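Local coordinates for protein ornithine decarboxylase (Entamoeba histolytica, PDB 4AIB) that probably catalyses the pyridoxal 5'-phosphate-dependent decarboxylation of L-ornithine to putrescine, as a homodimer whose active sites draw on both subunits, at residues Lys284-Tyr289 with Glu326-Gly331. Sequence-based numbering, arbitrary orientation.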
loop_
_atom_site.group_PDB
_atom_site.type_symbol
_atom_site.label_atom_id
_atom_site.label_comp_id
_atom_site.label_asym_id
_atom_site.label_seq_id
_atom_site.Cartn_x
_atom_site.Cartn_y
_atom_site.Cartn_z
ATOM N N LYS A 284 19.127 29.022 7.406
ATOM C CA LYS A 284 19.607 27.898 8.212
ATOM C C LYS A 284 19.447 26.549 7.515
ATOM O O LYS A 284 18.409 26.262 6.917
ATOM C CB LYS A 284 18.918 27.878 9.583
ATOM C CG LYS A 284 19.859 27.678 10.768
ATOM C CD LYS A 284 20.456 26.276 10.823
ATOM C CE LYS A 284 21.452 26.128 11.962
ATOM N NZ LYS A 284 20.784 26.060 13.292
ATOM N N LYS A 285 20.485 25.724 7.619
ATOM C CA LYS A 285 20.546 24.431 6.938
ATOM C C LYS A 285 19.617 23.367 7.520
ATOM O O LYS A 285 19.599 23.128 8.731
ATOM C CB LYS A 285 21.993 23.913 6.881
ATOM C CG LYS A 285 22.729 23.893 8.217
ATOM C CD LYS A 285 24.236 24.026 8.040
ATOM C CE LYS A 285 24.895 22.706 7.666
ATOM N NZ LYS A 285 26.353 22.871 7.413
ATOM N N GLN A 286 18.832 22.753 6.639
ATOM C CA GLN A 286 18.088 21.539 6.961
ATOM C C GLN A 286 18.768 20.365 6.263
ATOM O O GLN A 286 19.336 20.527 5.180
ATOM C CB GLN A 286 16.613 21.654 6.550
ATOM C CG GLN A 286 16.361 22.060 5.101
ATOM C CD GLN A 286 14.931 21.811 4.649
ATOM O OE1 GLN A 286 14.005 21.748 5.461
ATOM N NE2 GLN A 286 14.745 21.674 3.341
ATOM N N ILE A 287 18.732 19.193 6.890
ATOM C CA ILE A 287 19.420 18.022 6.346
ATOM C C ILE A 287 18.442 16.900 6.005
ATOM O O ILE A 287 17.741 16.386 6.879
ATOM C CB ILE A 287 20.530 17.503 7.290
ATOM C CG1 ILE A 287 21.351 18.669 7.860
ATOM C CG2 ILE A 287 21.436 16.529 6.546
ATOM C CD1 ILE A 287 22.255 18.299 9.017
ATOM N N GLU A 288 18.406 16.532 4.727
ATOM C CA GLU A 288 17.543 15.456 4.242
ATOM C C GLU A 288 18.233 14.101 4.355
ATOM O O GLU A 288 19.411 13.962 4.023
ATOM C CB GLU A 288 17.123 15.713 2.793
ATOM C CG GLU A 288 16.059 16.790 2.630
ATOM C CD GLU A 288 15.910 17.263 1.195
ATOM O OE1 GLU A 288 15.820 16.408 0.288
ATOM O OE2 GLU A 288 15.873 18.493 0.973
ATOM N N TYR A 289 17.489 13.105 4.828
ATOM C CA TYR A 289 18.018 11.754 4.983
ATOM C C TYR A 289 17.162 10.729 4.251
ATOM O O TYR A 289 15.958 10.920 4.072
ATOM C CB TYR A 289 18.131 11.386 6.464
ATOM C CG TYR A 289 19.147 12.209 7.224
ATOM C CD1 TYR A 289 20.499 11.865 7.216
ATOM C CD2 TYR A 289 18.757 13.330 7.956
ATOM C CE1 TYR A 289 21.433 12.616 7.912
ATOM C CE2 TYR A 289 19.684 14.088 8.655
ATOM C CZ TYR A 289 21.018 13.726 8.630
ATOM O OH TYR A 289 21.942 14.475 9.323
ATOM N N GLU A 326 16.942 20.691 11.802
ATOM C CA GLU A 326 15.639 20.215 11.338
ATOM C C GLU A 326 15.835 19.222 10.197
ATOM O O GLU A 326 16.201 19.602 9.083
ATOM C CB GLU A 326 14.751 21.384 10.898
ATOM C CG GLU A 326 13.355 20.972 10.448
ATOM C CD GLU A 326 12.531 22.127 9.903
ATOM O OE1 GLU A 326 13.119 23.123 9.429
ATOM O OE2 GLU A 326 11.286 22.036 9.946
ATOM N N SER A 327 15.591 17.947 10.488
ATOM C CA SER A 327 15.861 16.874 9.539
ATOM C C SER A 327 14.592 16.310 8.911
ATOM O O SER A 327 13.595 16.080 9.602
ATOM C CB SER A 327 16.662 15.757 10.215
ATOM O OG SER A 327 17.877 16.255 10.752
ATOM N N ILE A 328 14.646 16.103 7.596
ATOM C CA ILE A 328 13.566 15.482 6.830
ATOM C C ILE A 328 13.987 14.064 6.456
ATOM O O ILE A 328 14.967 13.869 5.735
ATOM C CB ILE A 328 13.248 16.274 5.534
ATOM C CG1 ILE A 328 12.909 17.745 5.836
ATOM C CG2 ILE A 328 12.151 15.586 4.725
ATOM C CD1 ILE A 328 11.493 18.007 6.316
ATOM N N ILE A 329 13.246 13.075 6.947
ATOM C CA ILE A 329 13.577 11.675 6.690
ATOM C C ILE A 329 12.639 11.081 5.642
ATOM O O ILE A 329 11.415 11.152 5.772
ATOM C CB ILE A 329 13.555 10.829 7.983
ATOM C CG1 ILE A 329 14.280 11.562 9.116
ATOM C CG2 ILE A 329 14.204 9.472 7.744
ATOM C CD1 ILE A 329 13.820 11.164 10.500
ATOM N N TYR A 330 13.228 10.508 4.596
ATOM C CA TYR A 330 12.464 9.895 3.514
ATOM C C TYR A 330 12.371 8.383 3.682
ATOM O O TYR A 330 13.253 7.760 4.277
ATOM C CB TYR A 330 13.078 10.240 2.154
ATOM C CG TYR A 330 13.109 11.720 1.842
ATOM C CD1 TYR A 330 11.928 12.449 1.708
ATOM C CD2 TYR A 330 14.318 12.391 1.671
ATOM C CE1 TYR A 330 11.947 13.803 1.420
ATOM C CE2 TYR A 330 14.348 13.748 1.383
ATOM C CZ TYR A 330 13.160 14.447 1.258
ATOM O OH TYR A 330 13.177 15.792 0.971
ATOM N N GLY A 331 11.293 7.805 3.154
ATOM C CA GLY A 331 11.086 6.360 3.191
ATOM C C GLY A 331 12.054 5.619 2.288
ATOM O O GLY A 331 12.494 6.149 1.266
#
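Gln286 lies beside Glu326, its CB 3.3 Å from the carbonyl O of Glu326. Ile287 turns both its N and its O to strand 326-330: N makes a weak bond to Glu326 O (3.4 Å), and O accepts Ile328 N at 3.2 Å. Bonding to Glu326 and Ile328, the residues that flank its partner Ser327, is the pattern of parallel pairing, in line with strand directions only 17° apart.

Glu288 carries the main side-chain contact. With CG beside the backbone N (chi1 -75°) and an extended chain beyond it, the carboxylate reaches the ring edge of Tyr330, the two planes 85° apart. Tyr330 OH donates to Glu288 OE1 at 2.8 Å, arriving from well above the carboxylate plane. OE1 also forms a salt bridge with Arg277, so a hydroxyl and a guanidinium share one oxygen, which probably stabilises the negative charge.

Tyr289 N bonds to Ile328 O nearly straight, at 2.8 Å, and Tyr289 O accepts Tyr330 N. The Tyr289 side chain leaves on the other face of the sheet, the one that Ile287 and Ser327 occupy, and Ser327 OG meets the edge of its ring at CE2, 3.5 Å away; Tyr289 OH is hydrogen-bonded to Met348 N.

Strands 267-281 and 341-346 flank this pair with antiparallel partners, making it a parallel step within the mixed sheet of the C-terminal beta domain characteristic of class-II ornithine decarboxylases, apart from the TIM-barrel domain.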